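Local coordinates for protein aminotransferase (Bacillus subtilis, PDB 6L1O) that transfers amino groups with the help of pyridoxal 5'-phosphate and takes part in the biosynthesis of the dipeptide antibiotic bacilysin, at residues B[210-215]-B[293-298]; B[48-53]-B[281-286]; B[115-120]-B[137-142]; B[167-172]-B[200-205]. All coordinates share one frame; numbering follows the deposited sequence.

Contact 1: residues B[210-215]-B[293-298]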
loop_
_atom_site.group_PDB
_atom_site.type_symbol
_atom_site.label_atom_id
_atom_site.label_comp_id
_atom_site.label_asym_id
_atom_site.label_seq_id
_atom_site.Cartn_x
_atom_site.Cartn_y
_atom_site.Cartn_z
ATOM N N GLY B 210 21.616 2.483 3.869
ATOM C CA GLY B 210 22.181 3.121 5.036
ATOM C C GLY B 210 22.931 2.249 6.003
ATOM O O GLY B 210 23.618 2.777 6.873
ATOM N N ALA B 211 22.794 0.933 5.889
ATOM C CA ALA B 211 23.558 -0.001 6.715
ATOM C C ALA B 211 24.913 -0.329 6.038
ATOM O O ALA B 211 25.811 -0.871 6.652
ATOM C CB ALA B 211 22.782 -1.270 6.963
ATOM N N PHE B 212 25.085 -0.001 4.781
ATOM C CA PHE B 212 26.191 -0.591 4.022
ATOM C C PHE B 212 27.163 0.415 3.454
ATOM O O PHE B 212 27.160 0.656 2.272
ATOM C CB PHE B 212 25.629 -1.471 2.913
ATOM C CG PHE B 212 24.689 -2.523 3.414
ATOM C CD1 PHE B 212 25.190 -3.603 4.157
ATOM C CD2 PHE B 212 23.323 -2.440 3.199
ATOM C CE1 PHE B 212 24.363 -4.599 4.615
ATOM C CE2 PHE B 212 22.482 -3.442 3.671
ATOM C CZ PHE B 212 22.998 -4.508 4.403
ATOM N N GLU B 213 27.997 0.992 4.309
ATOM C CA GLU B 213 29.154 1.718 3.869
ATOM C C GLU B 213 30.354 1.074 4.542
ATOM O O GLU B 213 30.372 0.921 5.761
ATOM C CB GLU B 213 29.061 3.189 4.224
ATOM C CG GLU B 213 30.333 3.977 3.879
ATOM C CD GLU B 213 30.133 5.488 3.970
ATOM O OE1 GLU B 213 28.969 5.953 4.093
ATOM O OE2 GLU B 213 31.123 6.229 3.895
ATOM N N PHE B 214 31.340 0.676 3.741
ATOM C CA PHE B 214 32.382 -0.255 4.208
ATOM C C PHE B 214 33.517 0.347 5.030
ATOM O O PHE B 214 33.965 -0.292 5.991
ATOM C CB PHE B 214 32.936 -0.995 3.022
ATOM C CG PHE B 214 31.900 -1.774 2.293
ATOM C CD1 PHE B 214 31.235 -2.830 2.924
ATOM C CD2 PHE B 214 31.556 -1.449 0.975
ATOM C CE1 PHE B 214 30.274 -3.569 2.251
ATOM C CE2 PHE B 214 30.576 -2.156 0.312
ATOM C CZ PHE B 214 29.939 -3.239 0.945
ATOM N N ASP B 215 33.986 1.532 4.662
ATOM C CA ASP B 215 35.134 2.183 5.379
ATOM C C ASP B 215 34.731 2.893 6.685
ATOM O O ASP B 215 35.570 3.122 7.538
ATOM C CB ASP B 215 35.897 3.164 4.475
ATOM N N SER B 293 27.692 -8.253 10.407
ATOM C CA SER B 293 28.033 -9.524 9.826
ATOM C C SER B 293 27.600 -9.624 8.343
ATOM O O SER B 293 28.366 -10.116 7.480
ATOM C CB SER B 293 27.401 -10.655 10.610
ATOM O OG SER B 293 27.876 -11.905 10.180
ATOM N N LEU B 294 26.396 -9.129 8.036
ATOM C CA LEU B 294 25.893 -9.068 6.729
ATOM C C LEU B 294 26.716 -8.139 5.819
ATOM O O LEU B 294 27.027 -8.499 4.687
ATOM C CB LEU B 294 24.421 -8.629 6.734
ATOM C CG LEU B 294 23.727 -8.559 5.417
ATOM C CD1 LEU B 294 23.762 -9.869 4.643
ATOM C CD2 LEU B 294 22.296 -8.079 5.651
ATOM N N LYS B 295 27.048 -6.970 6.319
ATOM C CA LYS B 295 28.007 -6.122 5.653
ATOM C C LYS B 295 29.364 -6.806 5.288
ATOM O O LYS B 295 29.934 -6.551 4.213
ATOM C CB LYS B 295 28.282 -4.906 6.534
ATOM C CG LYS B 295 29.244 -3.914 5.862
ATOM C CD LYS B 295 29.080 -2.544 6.468
ATOM C CE LYS B 295 30.090 -2.301 7.588
ATOM N NZ LYS B 295 30.074 -0.866 7.967
ATOM N N ARG B 296 29.866 -7.671 6.171
ATOM C CA ARG B 296 31.129 -8.340 5.933
ATOM C C ARG B 296 30.969 -9.402 4.863
ATOM O O ARG B 296 31.892 -9.607 4.080
ATOM C CB ARG B 296 31.725 -8.978 7.213
ATOM C CG ARG B 296 32.142 -8.032 8.323
ATOM C CD ARG B 296 33.005 -8.762 9.371
ATOM N NE ARG B 296 32.210 -9.683 10.212
ATOM C CZ ARG B 296 31.503 -9.302 11.276
ATOM N NH1 ARG B 296 31.574 -8.034 11.700
ATOM N NH2 ARG B 296 30.823 -10.173 11.980
ATOM N N ILE B 297 29.814 -10.057 4.793
ATOM C CA ILE B 297 29.492 -10.977 3.697
ATOM C C ILE B 297 29.560 -10.255 2.346
ATOM O O ILE B 297 30.182 -10.767 1.380
ATOM C CB ILE B 297 28.145 -11.655 3.857
ATOM C CG1 ILE B 297 28.194 -12.658 5.038
ATOM C CG2 ILE B 297 27.702 -12.375 2.589
ATOM C CD1 ILE B 297 26.864 -13.138 5.557
ATOM N N TYR B 298 28.869 -9.101 2.258
ATOM C CA TYR B 298 28.888 -8.366 0.987
ATOM C C TYR B 298 30.290 -7.916 0.627
ATOM O O TYR B 298 30.683 -8.038 -0.554
ATOM C CB TYR B 298 27.891 -7.184 1.046
ATOM C CG TYR B 298 26.454 -7.642 1.042
ATOM C CD1 TYR B 298 26.035 -8.707 0.255
ATOM C CD2 TYR B 298 25.493 -7.018 1.846
ATOM C CE1 TYR B 298 24.726 -9.106 0.233
ATOM C CE2 TYR B 298 24.194 -7.412 1.841
ATOM C CZ TYR B 298 23.792 -8.446 1.048
ATOM O OH TYR B 298 22.467 -8.829 1.001
#

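Contact 2: residues B[48-53]-B[281-286]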
loop_
_atom_site.group_PDB
_atom_site.type_symbol
_atom_site.label_atom_id
_atom_site.label_comp_id
_atom_site.label_asym_id
_atom_site.label_seq_id
_atom_site.Cartn_x
_atom_site.Cartn_y
_atom_site.Cartn_z
ATOM N N PRO B 48 16.556 -15.035 12.174
ATOM C CA PRO B 48 15.531 -15.797 12.876
ATOM C C PRO B 48 14.859 -15.077 14.063
ATOM O O PRO B 48 13.688 -15.349 14.313
ATOM C CB PRO B 48 16.241 -17.096 13.293
ATOM C CG PRO B 48 17.646 -17.008 12.799
ATOM C CD PRO B 48 17.735 -15.869 11.827
ATOM N N HIS B 49 15.517 -14.158 14.731
ATOM C CA HIS B 49 14.871 -13.426 15.833
ATOM C C HIS B 49 13.751 -12.490 15.328
ATOM O O HIS B 49 12.776 -12.240 16.017
ATOM C CB HIS B 49 15.870 -12.677 16.689
ATOM C CG HIS B 49 16.532 -11.503 16.005
ATOM N ND1 HIS B 49 17.529 -11.651 15.076
ATOM C CD2 HIS B 49 16.351 -10.162 16.145
ATOM C CE1 HIS B 49 17.932 -10.461 14.652
ATOM N NE2 HIS B 49 17.232 -9.538 15.283
ATOM N N ILE B 50 13.858 -12.034 14.082
ATOM C CA ILE B 50 12.820 -11.245 13.455
ATOM C C ILE B 50 11.637 -12.133 13.060
ATOM O O ILE B 50 10.475 -11.796 13.261
ATOM C CB ILE B 50 13.384 -10.471 12.222
ATOM C CG1 ILE B 50 14.466 -9.511 12.706
ATOM C CG2 ILE B 50 12.224 -9.714 11.493
ATOM C CD1 ILE B 50 15.438 -8.944 11.695
ATOM N N VAL B 51 11.927 -13.245 12.425
ATOM C CA VAL B 51 10.927 -14.198 12.071
ATOM C C VAL B 51 10.115 -14.683 13.280
ATOM O O VAL B 51 8.867 -14.741 13.227
ATOM C CB VAL B 51 11.506 -15.410 11.330
ATOM C CG1 VAL B 51 10.409 -16.431 11.000
ATOM C CG2 VAL B 51 12.259 -14.991 10.068
ATOM N N GLU B 52 10.802 -15.016 14.356
ATOM C CA GLU B 52 10.136 -15.461 15.571
ATOM C C GLU B 52 9.300 -14.382 16.230
ATOM O O GLU B 52 8.284 -14.693 16.820
ATOM C CB GLU B 52 11.128 -16.009 16.596
ATOM C CG GLU B 52 11.740 -17.329 16.167
ATOM C CD GLU B 52 10.731 -18.428 15.811
ATOM O OE1 GLU B 52 9.665 -18.578 16.507
ATOM O OE2 GLU B 52 11.018 -19.136 14.807
ATOM N N ALA B 53 9.688 -13.122 16.071
ATOM C CA ALA B 53 8.875 -12.025 16.585
ATOM C C ALA B 53 7.543 -11.905 15.806
ATOM O O ALA B 53 6.480 -11.706 16.422
ATOM C CB ALA B 53 9.665 -10.732 16.587
ATOM N N SER B 281 9.952 -3.925 14.867
ATOM C CA SER B 281 10.474 -3.409 16.085
ATOM C C SER B 281 11.599 -4.326 16.636
ATOM O O SER B 281 12.566 -3.826 17.182
ATOM C CB SER B 281 9.338 -3.247 17.110
ATOM O OG SER B 281 9.924 -2.971 18.324
ATOM N N ALA B 282 11.470 -5.631 16.430
ATOM C CA ALA B 282 12.484 -6.587 16.870
ATOM C C ALA B 282 13.707 -6.439 15.952
ATOM O O ALA B 282 14.800 -6.579 16.400
ATOM C CB ALA B 282 11.967 -8.008 16.854
ATOM N N ALA B 283 13.490 -6.076 14.676
ATOM C CA ALA B 283 14.614 -5.785 13.780
ATOM C C ALA B 283 15.439 -4.613 14.244
ATOM O O ALA B 283 16.658 -4.691 14.378
ATOM C CB ALA B 283 14.152 -5.619 12.340
ATOM N N LEU B 284 14.759 -3.536 14.594
ATOM C CA LEU B 284 15.406 -2.325 14.956
ATOM C C LEU B 284 16.090 -2.444 16.318
ATOM O O LEU B 284 17.135 -1.843 16.557
ATOM C CB LEU B 284 14.395 -1.179 15.028
ATOM C CG LEU B 284 13.684 -0.812 13.726
ATOM C CD1 LEU B 284 12.646 0.288 13.973
ATOM C CD2 LEU B 284 14.713 -0.457 12.655
ATOM N N SER B 285 15.455 -3.140 17.245
ATOM C CA SER B 285 15.975 -3.232 18.589
ATOM C C SER B 285 16.987 -4.372 18.704
ATOM O O SER B 285 17.655 -4.537 19.733
ATOM C CB SER B 285 14.854 -3.433 19.611
ATOM O OG SER B 285 14.185 -4.677 19.407
ATOM N N GLY B 286 17.131 -5.154 17.661
ATOM C CA GLY B 286 18.049 -6.277 17.700
ATOM C C GLY B 286 19.534 -5.950 17.662
ATOM O O GLY B 286 19.952 -4.821 17.538
HETATM O O HOH W 1 17.992 -7.089 14.336
#

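Contact 3: residues B[115-120]-B[137-142]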
loop_
_atom_site.group_PDB
_atom_site.type_symbol
_atom_site.label_atom_id
_atom_site.label_comp_id
_atom_site.label_asym_id
_atom_site.label_seq_id
_atom_site.Cartn_x
_atom_site.Cartn_y
_atom_site.Cartn_z
ATOM N N LEU B 115 4.362 17.212 -4.537
ATOM C CA LEU B 115 4.452 17.676 -5.902
ATOM C C LEU B 115 3.079 17.947 -6.491
ATOM O O LEU B 115 2.168 17.111 -6.389
ATOM C CB LEU B 115 5.196 16.669 -6.789
ATOM C CG LEU B 115 6.695 16.599 -6.876
ATOM C CD1 LEU B 115 7.145 15.384 -7.705
ATOM C CD2 LEU B 115 7.310 17.863 -7.493
ATOM N N ASN B 116 2.936 19.114 -7.113
ATOM C CA ASN B 116 1.722 19.451 -7.895
ATOM C C ASN B 116 1.959 19.254 -9.351
ATOM O O ASN B 116 3.093 19.301 -9.804
ATOM C CB ASN B 116 1.334 20.930 -7.686
ATOM C CG ASN B 116 0.787 21.193 -6.326
ATOM O OD1 ASN B 116 -0.043 20.421 -5.836
ATOM N ND2 ASN B 116 1.195 22.310 -5.703
ATOM N N PRO B 117 0.910 18.990 -10.098
ATOM C CA PRO B 117 1.061 18.844 -11.526
ATOM C C PRO B 117 1.788 20.087 -11.977
ATOM O O PRO B 117 1.576 21.150 -11.469
ATOM C CB PRO B 117 -0.383 18.808 -12.007
ATOM C CG PRO B 117 -1.055 18.122 -10.911
ATOM C CD PRO B 117 -0.474 18.782 -9.711
ATOM N N GLY B 118 2.709 19.914 -12.882
ATOM C CA GLY B 118 3.493 21.029 -13.353
ATOM C C GLY B 118 4.715 21.453 -12.575
ATOM O O GLY B 118 5.494 22.159 -13.097
ATOM N N ASP B 119 4.881 21.022 -11.344
ATOM C CA ASP B 119 6.066 21.324 -10.579
ATOM C C ASP B 119 7.267 20.539 -11.192
ATOM O O ASP B 119 7.092 19.608 -11.897
ATOM C CB ASP B 119 5.893 20.871 -9.122
ATOM C CG ASP B 119 5.018 21.786 -8.281
ATOM O OD1 ASP B 119 4.698 22.881 -8.706
ATOM O OD2 ASP B 119 4.671 21.414 -7.151
ATOM N N ILE B 120 8.470 20.942 -10.879
ATOM C CA ILE B 120 9.676 20.260 -11.292
ATOM C C ILE B 120 10.181 19.437 -10.121
ATOM O O ILE B 120 10.168 19.907 -8.984
ATOM C CB ILE B 120 10.763 21.251 -11.776
ATOM C CG1 ILE B 120 10.473 21.615 -13.234
ATOM C CG2 ILE B 120 12.165 20.662 -11.645
ATOM C CD1 ILE B 120 11.271 22.775 -13.798
ATOM N N MET B 137 3.261 10.135 -12.113
ATOM C CA MET B 137 1.933 10.006 -11.555
ATOM C C MET B 137 1.439 11.224 -10.810
ATOM O O MET B 137 0.229 11.365 -10.647
ATOM C CB MET B 137 1.849 8.792 -10.628
ATOM C CG MET B 137 2.049 7.505 -11.417
ATOM S SD MET B 137 2.451 6.127 -10.298
ATOM C CE MET B 137 0.805 5.666 -9.793
ATOM N N ALA B 138 2.344 12.081 -10.368
ATOM C CA ALA B 138 2.003 13.387 -9.831
ATOM C C ALA B 138 1.807 14.427 -10.977
ATOM O O ALA B 138 1.497 15.581 -10.699
ATOM C CB ALA B 138 3.085 13.889 -8.884
ATOM N N ARG B 139 2.036 13.994 -12.216
ATOM C CA ARG B 139 1.956 14.852 -13.407
ATOM C C ARG B 139 2.981 15.982 -13.375
ATOM O O ARG B 139 2.750 17.054 -13.906
ATOM C CB ARG B 139 0.525 15.395 -13.581
ATOM C CG ARG B 139 -0.558 14.329 -13.480
ATOM C CD ARG B 139 -1.957 14.946 -13.467
ATOM N NE ARG B 139 -2.884 14.205 -14.364
ATOM C CZ ARG B 139 -3.752 13.260 -13.974
ATOM N NH1 ARG B 139 -3.872 12.937 -12.683
ATOM N NH2 ARG B 139 -4.518 12.649 -14.870
ATOM N N ALA B 140 4.136 15.745 -12.755
ATOM C CA ALA B 140 5.177 16.754 -12.619
ATOM C C ALA B 140 6.293 16.531 -13.625
ATOM O O ALA B 140 6.320 15.504 -14.298
ATOM C CB ALA B 140 5.713 16.712 -11.229
ATOM N N GLU B 141 7.197 17.492 -13.725
ATOM C CA GLU B 141 8.285 17.489 -14.701
ATOM C C GLU B 141 9.614 17.116 -14.042
ATOM O O GLU B 141 9.888 17.518 -12.944
ATOM C CB GLU B 141 8.422 18.878 -15.322
ATOM C CG GLU B 141 9.541 19.003 -16.362
ATOM C CD GLU B 141 9.914 20.452 -16.668
ATOM O OE1 GLU B 141 9.162 21.394 -16.272
ATOM O OE2 GLU B 141 10.966 20.640 -17.314
ATOM N N LEU B 142 10.433 16.357 -14.748
ATOM C CA LEU B 142 11.734 15.969 -14.248
ATOM C C LEU B 142 12.851 16.881 -14.764
ATOM O O LEU B 142 12.884 17.217 -15.956
ATOM C CB LEU B 142 11.973 14.520 -14.645
ATOM C CG LEU B 142 13.375 13.973 -14.447
ATOM C CD1 LEU B 142 13.301 12.569 -13.870
ATOM C CD2 LEU B 142 14.134 13.979 -15.768
#

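Contact 4: residues B[167-172]-B[200-205]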
loop_
_atom_site.group_PDB
_atom_site.type_symbol
_atom_site.label_atom_id
_atom_site.label_comp_id
_atom_site.label_asym_id
_atom_site.label_seq_id
_atom_site.Cartn_x
_atom_site.Cartn_y
_atom_site.Cartn_z
ATOM N N LYS B 167 10.081 26.661 -9.954
ATOM C CA LYS B 167 9.209 25.514 -10.194
ATOM C C LYS B 167 9.672 24.242 -9.479
ATOM O O LYS B 167 8.858 23.367 -9.234
ATOM C CB LYS B 167 9.026 25.244 -11.672
ATOM C CG LYS B 167 8.188 26.319 -12.364
ATOM C CD LYS B 167 7.005 26.750 -11.469
ATOM C CE LYS B 167 6.011 27.648 -12.175
ATOM N NZ LYS B 167 5.802 28.885 -11.339
ATOM N N ALA B 168 10.955 24.193 -9.133
ATOM C CA ALA B 168 11.527 23.015 -8.431
ATOM C C ALA B 168 11.011 22.895 -7.012
ATOM O O ALA B 168 11.293 23.692 -6.171
ATOM C CB ALA B 168 13.032 23.051 -8.451
ATOM N N LYS B 169 10.210 21.864 -6.757
ATOM C CA LYS B 169 9.608 21.680 -5.424
ATOM C C LYS B 169 10.074 20.463 -4.651
ATOM O O LYS B 169 9.855 20.377 -3.450
ATOM C CB LYS B 169 8.119 21.680 -5.543
ATOM C CG LYS B 169 7.539 22.976 -6.080
ATOM C CD LYS B 169 7.930 24.238 -5.286
ATOM C CE LYS B 169 7.364 24.227 -3.850
ATOM N NZ LYS B 169 8.287 24.895 -2.855
ATOM N N LEU B 170 10.796 19.573 -5.316
ATOM C CA LEU B 170 11.267 18.354 -4.684
ATOM C C LEU B 170 12.551 17.894 -5.327
ATOM O O LEU B 170 12.708 17.963 -6.537
ATOM C CB LEU B 170 10.227 17.279 -4.798
ATOM C CG LEU B 170 10.558 15.975 -4.024
ATOM C CD1 LEU B 170 9.474 15.589 -3.048
ATOM C CD2 LEU B 170 10.808 14.876 -4.989
ATOM N N MET B 171 13.465 17.426 -4.491
ATOM C CA MET B 171 14.661 16.806 -4.930
ATOM C C MET B 171 14.849 15.411 -4.278
ATOM O O MET B 171 14.663 15.275 -3.106
ATOM C CB MET B 171 15.845 17.692 -4.525
ATOM C CG MET B 171 17.216 17.038 -4.847
ATOM S SD MET B 171 18.628 18.083 -4.481
ATOM C CE MET B 171 18.657 18.226 -2.767
ATOM N N PHE B 172 15.311 14.456 -5.062
ATOM C CA PHE B 172 15.789 13.144 -4.560
ATOM C C PHE B 172 17.290 13.048 -4.476
ATOM O O PHE B 172 18.008 13.427 -5.415
ATOM C CB PHE B 172 15.293 12.015 -5.487
ATOM C CG PHE B 172 13.825 11.739 -5.370
ATOM C CD1 PHE B 172 13.287 11.299 -4.170
ATOM C CD2 PHE B 172 13.005 11.860 -6.469
ATOM C CE1 PHE B 172 11.911 11.046 -4.050
ATOM C CE2 PHE B 172 11.649 11.574 -6.377
ATOM C CZ PHE B 172 11.111 11.155 -5.181
ATOM N N ASN B 200 13.575 26.788 -1.630
ATOM C CA ASN B 200 12.312 26.195 -1.202
ATOM C C ASN B 200 12.015 24.903 -1.892
ATOM O O ASN B 200 11.021 24.774 -2.581
ATOM C CB ASN B 200 11.171 27.166 -1.431
ATOM C CG ASN B 200 11.412 28.467 -0.741
ATOM O OD1 ASN B 200 11.386 28.530 0.493
ATOM N ND2 ASN B 200 11.675 29.512 -1.519
ATOM N N ILE B 201 12.926 23.958 -1.736
ATOM C CA ILE B 201 12.808 22.629 -2.347
ATOM C C ILE B 201 12.684 21.608 -1.206
ATOM O O ILE B 201 13.452 21.639 -0.271
ATOM C CB ILE B 201 14.039 22.319 -3.208
ATOM C CG1 ILE B 201 14.278 23.487 -4.185
ATOM C CG2 ILE B 201 13.834 20.994 -3.991
ATOM C CD1 ILE B 201 15.497 23.370 -5.072
ATOM N N HIS B 202 11.687 20.737 -1.285
ATOM C CA HIS B 202 11.560 19.631 -0.363
ATOM C C HIS B 202 12.569 18.531 -0.735
ATOM O O HIS B 202 12.608 18.062 -1.878
ATOM C CB HIS B 202 10.160 19.056 -0.390
ATOM C CG HIS B 202 9.090 20.033 -0.011
ATOM N ND1 HIS B 202 8.192 20.545 -0.927
ATOM C CD2 HIS B 202 8.763 20.569 1.176
ATOM C CE1 HIS B 202 7.368 21.374 -0.314
ATOM N NE2 HIS B 202 7.669 21.368 0.973
ATOM N N LEU B 203 13.324 18.098 0.250
ATOM C CA LEU B 203 14.429 17.153 0.032
ATOM C C LEU B 203 14.103 15.757 0.605
ATOM O O LEU B 203 13.895 15.640 1.778
ATOM C CB LEU B 203 15.677 17.705 0.690
ATOM C CG LEU B 203 17.048 17.249 0.169
ATOM C CD1 LEU B 203 18.167 18.051 0.831
ATOM C CD2 LEU B 203 17.262 15.745 0.377
ATOM N N ILE B 204 14.070 14.729 -0.243
ATOM C CA ILE B 204 13.841 13.383 0.208
ATOM C C ILE B 204 15.130 12.617 0.030
ATOM O O ILE B 204 15.604 12.446 -1.105
ATOM C CB ILE B 204 12.683 12.663 -0.539
ATOM C CG1 ILE B 204 11.317 13.381 -0.308
ATOM C CG2 ILE B 204 12.548 11.186 -0.137
ATOM C CD1 ILE B 204 10.979 13.656 1.156
ATOM N N HIS B 205 15.686 12.129 1.144
ATOM C CA HIS B 205 16.889 11.318 1.006
ATOM C C HIS B 205 16.532 9.847 1.108
ATOM O O HIS B 205 15.889 9.440 2.092
ATOM C CB HIS B 205 17.909 11.673 2.059
ATOM C CG HIS B 205 19.155 10.859 1.964
ATOM N ND1 HIS B 205 19.579 10.034 2.972
ATOM C CD2 HIS B 205 20.011 10.680 0.944
ATOM C CE1 HIS B 205 20.663 9.405 2.594
ATOM N NE2 HIS B 205 20.949 9.781 1.365
#

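Contact 1: residues B[210-215]-B[293-298]
Tyr298 turns its ring edge toward the face of Phe212 in a T-shaped stack, the centroids 5.5 Å apart and the planes at 74°. The closest atoms of the pair are Tyr298 CD2 and Phe212 CE1, 3.8 Å apart, CE1 lying near the plane of the tyrosine ring. Phe212 in turn offers its own rim to the helix: Leu294 CD2 lies at that edge, 3.8 Å from Phe212 CZ, and the backbone N of Lys295 sits near the ring plane beside CE1. Over the centre of one Phe212 face stands Ala211 CB, from the same segment. Lys295 threads between the two phenylalanines, running opposite to both. Its CB faces Phe212 CD1, and its CG packs 3.7 Å from Phe214 CD1, while the edge of the Phe214 ring meets Lys295 O. With CG anti to the backbone N (chi1 -177°) and a bend at chi3, the lysine chain passes Ala211 O and carries NZ to Glu213 O at 2.9 Å. The ammonium group is tilted 32° from that carbonyl plane. A main-chain oxygen of the loop is thus bonded to a side chain of the helix, and the aliphatic part of the lysine touches both phenylalanine rings. Residues 210-215 belong to the loop that follows strand 202-206, just after the cofactor-binding Tyr209. This loop runs along helix 289-313, touches Lys239 and Thr240 of helix 237-240, and forms backbone hydrogen bonds from Phe212 and Phe214 to Thr323 and Lys321, ahead of strand 325-329.

Contact 2: residues B[48-53]-B[281-286]
Two helices pack here through small apolar side chains: the start of helix 48-57 lies against the end of helix 274-285, at the side of the chain that also meets the second subunit. The short axes run nearly antiparallel, at 149°, and approach to 8.8 Å, a spacing consistent with the alanines at the interface. Ala53 CB and Ala282 CB meet head-on at 3.6 Å. One turn earlier on helix 48-57, Ile50 meets Ala283, the neighbour of Ala282, its CD1 3.6 Å from Ala283 CB and its CG1 also touching that residue. In the aminotransferase fold of class I the helix pair backs onto helix 237-240: Ala283 touches Phe237 of the cofactor-binding residues 236-238, and Ile50 reaches Met243 and Trp246. Polar contact is made through water. His49 holds its CG between the backbone N and the carbonyl carbon (chi1 69°), which turns the imidazole toward the other helix. A water in the ring plane lies 2.7 Å from His49 NE2 and donates to Ala283 O at 2.7 Å. The same ring has Ile50 CG1 over one face, Ala282 O at its edge and Gly286 CA nearby, and it stacks with His290. Val51 and Glu52 pack on Ser58 and Leu59 of the second subunit.

Contact 3: residues B[115-120]-B[137-142]
Asp119 O receives the amide of Glu141 at 2.8 Å from its N, an almost straight bond (N-H...O 176°) that starts the parallel pairing of Ile120 with Glu141. The methyl of Ala140 presses on this same oxygen, with CB 3.3 Å away. A second bond, from Gly118 N to Arg139 O at 3.0 Å, reaches the acceptor from above its carbonyl plane. Asn116 to Asp119 form a type II turn, with Gly118 at positive phi; Asp119 OD2 steadies it by accepting from Asn116 N at 2.9 Å. Asn116 OD1 accepts from Asp7 N of the second subunit. Across from Pro117, Arg139 takes positive phi in the Schellman motif that ends helix 130-137, and its CB lies against Pro117 CB. Leu115 bridges two alanines, CB on Ala138 CB and CD1 on Ala140 CB. At the far end Ile120 and Glu141 run side by side: the glutamate CG stands anti to the backbone N (chi1 180°), and OE1 passes 3.3 Å from Ile120 CG1. The contact joins two connections of the sheet: the one from helix 103-114 into strand 120-125, and the one from helix 130-137 into strand 141-146. Strand 120-125 lies between strands 141-146 and 168-174.

Contact 4: residues B[167-172]-B[200-205]
The Phe172 ring carries Leu170 CD2 on one face, 3.6 Å above the plane and offset toward the rim, while Ile204 CB lies obliquely beside CD1 at 3.9 Å. Phe172 and Ile204 point the same way, and Leu170 CD1 reaches across to Ile204 CG1. The His202 imidazole has Lys169 O at its edge. This carbonyl oxygen is shared: His202 N donates to it at 2.9 Å from above its plane, and ND1 of the same residue adds a weak bond. His202 NE2 is taken up by Thr4 N of the second subunit. Lys169 curls back through three successive bends from chi2 to chi4, placing NZ 2.8 Å from Asn200 O. Along the strands, Met171 N donates to His202 O at 2.8 Å and Ile204 N to Met171 O at 3.0 Å, both nearly straight. Leu170 N is buried without a partner. On the other side of the sheet Met171 lies beside Leu203, its CE pressed to 3.5 Å from Leu203 CG, tighter than usual for carbons, and its CB against Ile201 CG2. Phe172 packs further on helix 103-114 and stacks with Tyr131. The strands are parallel, their short axes 15° apart, and helix 186-199 joins them: a beta-alpha-beta crossover in the central mixed sheet of the PLP-dependent aminotransferase fold.

Overall arrangement
Contacts 3 and 4 belong to one sheet and touch through two probable backbone hydrogen bonds, Ile120 N to Lys167 O and Ile120 O to Lys169 N, each 3.0 Å. The centres of contacts 3 and 4 are about 11 Å apart. Contacts 2 and 1 each have one segment on consecutive helices, 274-285 and 289-313, with centres about 19 Å apart. Contact 3 is remote from contacts 1 and 2, about 36 and 39 Å between centres and across the chain's centre. Of the side chains in these contacts measured to PLP, Phe172 of contact 4 is about 9 Å away, Phe212 of contact 1 about 10 Å and Ala283 of contact 2 about 13 Å. Contacts 2, 3 and 4 also reach the second subunit.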